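Local coordinates for hypothetical protein EF2904 (Enterococcus faecalis, PDB 2AZ4) that is of unknown function but carries a metallo-beta-lactamase domain with a bound zinc pair and may act on RNA as an exonuclease, as family members do, at residues F11-T21 with V401-E409. Numbering follows the deposited sequence.
Sequences FHSGILTIGGT and VPIHTLKPE. With ZN (zinc ion), chain D.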
# COMPACT_ATOMS: atom_id res chain seq x y z
N PHE A 11 -7.34 -7.25 -18.63
CA PHE A 11 -7.77 -6.70 -17.34
C PHE A 11 -8.61 -7.72 -16.58
O PHE A 11 -9.84 -7.70 -16.60
CB PHE A 11 -8.48 -5.36 -17.53
CG PHE A 11 -7.59 -4.32 -18.15
CD1 PHE A 11 -6.85 -3.43 -17.35
CD2 PHE A 11 -7.44 -4.27 -19.55
CE1 PHE A 11 -5.99 -2.50 -17.92
CE2 PHE A 11 -6.58 -3.34 -20.13
CZ PHE A 11 -5.85 -2.45 -19.32
N HIS A 12 -7.90 -8.65 -15.95
CA HIS A 12 -8.53 -9.78 -15.26
C HIS A 12 -9.39 -9.39 -14.09
O HIS A 12 -10.42 -10.02 -13.87
CB HIS A 12 -7.44 -10.77 -14.79
CG HIS A 12 -6.77 -11.52 -15.92
ND1 HIS A 12 -7.44 -12.44 -16.69
CD2 HIS A 12 -5.50 -11.48 -16.38
CE1 HIS A 12 -6.60 -12.95 -17.58
NE2 HIS A 12 -5.43 -12.37 -17.43
N SER A 13 -9.00 -8.35 -13.34
CA SER A 13 -9.60 -8.10 -12.03
C SER A 13 -9.35 -6.67 -11.57
O SER A 13 -8.43 -6.02 -12.03
CB SER A 13 -8.98 -9.06 -11.01
OG SER A 13 -9.65 -9.05 -9.77
N GLY A 14 -10.16 -6.20 -10.64
CA GLY A 14 -9.90 -4.88 -10.06
C GLY A 14 -10.57 -3.70 -10.73
O GLY A 14 -10.28 -2.55 -10.41
N ILE A 15 -11.49 -3.99 -11.65
CA ILE A 15 -12.18 -2.94 -12.43
C ILE A 15 -13.42 -2.38 -11.71
O ILE A 15 -14.32 -3.12 -11.33
CB ILE A 15 -12.60 -3.45 -13.83
CG1 ILE A 15 -11.39 -3.94 -14.63
CG2 ILE A 15 -13.46 -2.37 -14.60
CD1 ILE A 15 -10.37 -2.87 -15.02
N LEU A 16 -13.47 -1.06 -11.58
CA LEU A 16 -14.57 -0.37 -10.87
C LEU A 16 -14.64 -0.77 -9.40
O LEU A 16 -15.73 -0.99 -8.82
CB LEU A 16 -15.93 -0.53 -11.59
CG LEU A 16 -16.68 0.80 -11.83
CD1 LEU A 16 -17.13 1.48 -10.55
CD2 LEU A 16 -15.87 1.80 -12.68
N THR A 17 -13.45 -0.88 -8.81
CA THR A 17 -13.32 -1.18 -7.42
C THR A 17 -11.90 -0.78 -7.03
O THR A 17 -10.99 -0.82 -7.84
CB THR A 17 -13.65 -2.67 -7.11
OG1 THR A 17 -13.64 -2.88 -5.71
CG2 THR A 17 -12.69 -3.63 -7.81
N ILE A 18 -11.73 -0.31 -5.81
CA ILE A 18 -10.41 0.12 -5.39
C ILE A 18 -9.75 -1.06 -4.68
O ILE A 18 -9.86 -1.20 -3.46
CB ILE A 18 -10.48 1.41 -4.55
CG1 ILE A 18 -11.19 2.48 -5.40
CG2 ILE A 18 -9.08 1.84 -4.13
CD1 ILE A 18 -11.08 3.92 -4.90
N GLY A 19 -9.13 -1.93 -5.46
CA GLY A 19 -8.45 -3.10 -4.92
C GLY A 19 -8.59 -4.30 -5.81
O GLY A 19 -9.62 -4.52 -6.45
N GLY A 20 -7.52 -5.08 -5.88
CA GLY A 20 -7.57 -6.33 -6.62
C GLY A 20 -7.26 -6.20 -8.10
O GLY A 20 -7.65 -7.07 -8.88
N THR A 21 -6.54 -5.13 -8.48
CA THR A 21 -6.00 -5.02 -9.85
C THR A 21 -5.11 -6.20 -10.19
O THR A 21 -4.11 -6.46 -9.52
CB THR A 21 -5.19 -3.73 -10.08
OG1 THR A 21 -6.02 -2.60 -9.83
CG2 THR A 21 -4.73 -3.63 -11.52
N VAL A 401 -5.50 4.56 -19.74
CA VAL A 401 -6.46 3.61 -19.20
C VAL A 401 -6.68 3.85 -17.70
O VAL A 401 -5.84 3.42 -16.90
CB VAL A 401 -5.97 2.13 -19.39
CG1 VAL A 401 -7.06 1.13 -18.95
CG2 VAL A 401 -5.55 1.87 -20.79
N PRO A 402 -7.77 4.54 -17.29
CA PRO A 402 -8.02 4.62 -15.86
C PRO A 402 -8.29 3.25 -15.24
O PRO A 402 -9.01 2.42 -15.83
CB PRO A 402 -9.26 5.51 -15.76
CG PRO A 402 -9.26 6.30 -17.07
CD PRO A 402 -8.78 5.31 -18.05
N ILE A 403 -7.68 3.02 -14.08
CA ILE A 403 -7.89 1.82 -13.27
C ILE A 403 -7.86 2.25 -11.81
O ILE A 403 -7.58 3.41 -11.53
CB ILE A 403 -6.80 0.76 -13.51
CG1 ILE A 403 -5.40 1.35 -13.21
CG2 ILE A 403 -6.95 0.16 -14.90
CD1 ILE A 403 -4.27 0.34 -13.22
N HIS A 404 -8.18 1.33 -10.90
CA HIS A 404 -8.12 1.60 -9.47
C HIS A 404 -8.91 2.89 -9.18
O HIS A 404 -8.38 3.86 -8.61
CB HIS A 404 -6.64 1.71 -9.03
CG HIS A 404 -6.37 1.23 -7.65
ND1 HIS A 404 -6.83 0.02 -7.17
CD2 HIS A 404 -5.63 1.77 -6.65
CE1 HIS A 404 -6.40 -0.15 -5.93
NE2 HIS A 404 -5.67 0.90 -5.59
N THR A 405 -10.18 2.90 -9.61
CA THR A 405 -11.01 4.08 -9.60
C THR A 405 -12.52 3.72 -9.68
O THR A 405 -12.90 2.74 -10.32
CB THR A 405 -10.59 5.08 -10.75
OG1 THR A 405 -11.38 6.27 -10.69
CG2 THR A 405 -10.70 4.43 -12.16
N LEU A 406 -13.34 4.48 -8.97
CA LEU A 406 -14.81 4.35 -9.07
C LEU A 406 -15.42 5.33 -10.10
O LEU A 406 -16.62 5.26 -10.38
CB LEU A 406 -15.47 4.56 -7.70
CG LEU A 406 -14.95 3.80 -6.48
CD1 LEU A 406 -15.76 4.13 -5.22
CD2 LEU A 406 -14.95 2.32 -6.73
N LYS A 407 -14.59 6.22 -10.65
CA LYS A 407 -15.03 7.24 -11.63
C LYS A 407 -14.00 7.41 -12.75
O LYS A 407 -13.39 8.48 -12.90
CB LYS A 407 -15.33 8.57 -10.94
CG LYS A 407 -16.35 8.42 -9.82
CD LYS A 407 -16.68 9.70 -9.10
CE LYS A 407 -17.86 9.43 -8.19
NZ LYS A 407 -18.03 10.47 -7.16
N PRO A 408 -13.79 6.36 -13.56
CA PRO A 408 -12.77 6.44 -14.58
C PRO A 408 -13.03 7.51 -15.66
O PRO A 408 -12.08 7.97 -16.29
CB PRO A 408 -12.77 5.03 -15.19
CG PRO A 408 -14.10 4.49 -14.87
CD PRO A 408 -14.49 5.07 -13.58
N GLU A 409 -14.29 7.91 -15.85
CA GLU A 409 -14.63 8.94 -16.86
C GLU A 409 -14.12 10.32 -16.48
O GLU A 409 -13.99 11.19 -17.34
CB GLU A 409 -16.14 8.99 -17.14
CG GLU A 409 -16.62 7.77 -17.90
CD GLU A 409 -17.87 8.01 -18.75
OE1 GLU A 409 -18.98 7.84 -18.21
OE2 GLU A 409 -17.73 8.30 -19.97
ZN ZN D . -4.21 0.81 -3.82
O HOH W 1 -8.35 -1.77 -8.46
O HOH W 2 -8.42 -1.34 -11.45
O HOH W 3 -11.55 1.02 -12.17
O HOH W 4 -3.37 0.53 -1.66
O HOH W 5 -5.42 2.42 -2.62
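H404 meets the loop 14-21 through its imidazole, and it is the most heavily buried residue of the contact. From CB, with CG turned some 33° away from anti to the backbone N (chi1 -147°), the ring lies beside I18 and G19. On one side ND1 gives its proton to water 1 at 2.7 Å, a water lying in the ring plane at the edge. The same water donates to G14 O, accepts from G19 N and is bound to T21 OG1, an arrangement consistent with the ND1-H form that leaves NE2 for the metal, and one that probably helps to hold the ring's rotation. H404 CE1 approaches G19 N to 3.3 Å, packing against the backbone without a direct hydrogen bond. Over one face sits I18 CG2, 4.0 Å from the centroid of the H404 ring and 20° off its normal, a CH-pi contact. At the tip, with CD2 and CE1 flanking it beside the metal, H404 NE2 binds zinc at 2.3 Å; D96, H97, D189 and two waters complete this metal's shell.

No direct hydrogen bond joins 11-21 to 401-409; water carries the polar links. Water 2 connects H404 N to G14 O, and water 3 connects L16 N to T405 O, which also receives a CA-H...O contact from L16 CA (3.6 Å, 150° at H). Farther out, L16 CD2 rests on P408 CD (3.7 Å), while L406 CD2 lies against I18 CG1 at 4.0 Å.

Deeper in, F11 CZ meets V401 CG1 at 3.8 Å. Here strands 7-13 and 399-403, from different mixed sheets, face each other, as in the metallo-beta-lactamase sandwich. F11 and I403 both pack on M214 of strand 212-216 and I23 of strand 22-27, and the two loops leave these strands at the zinc-bearing edge.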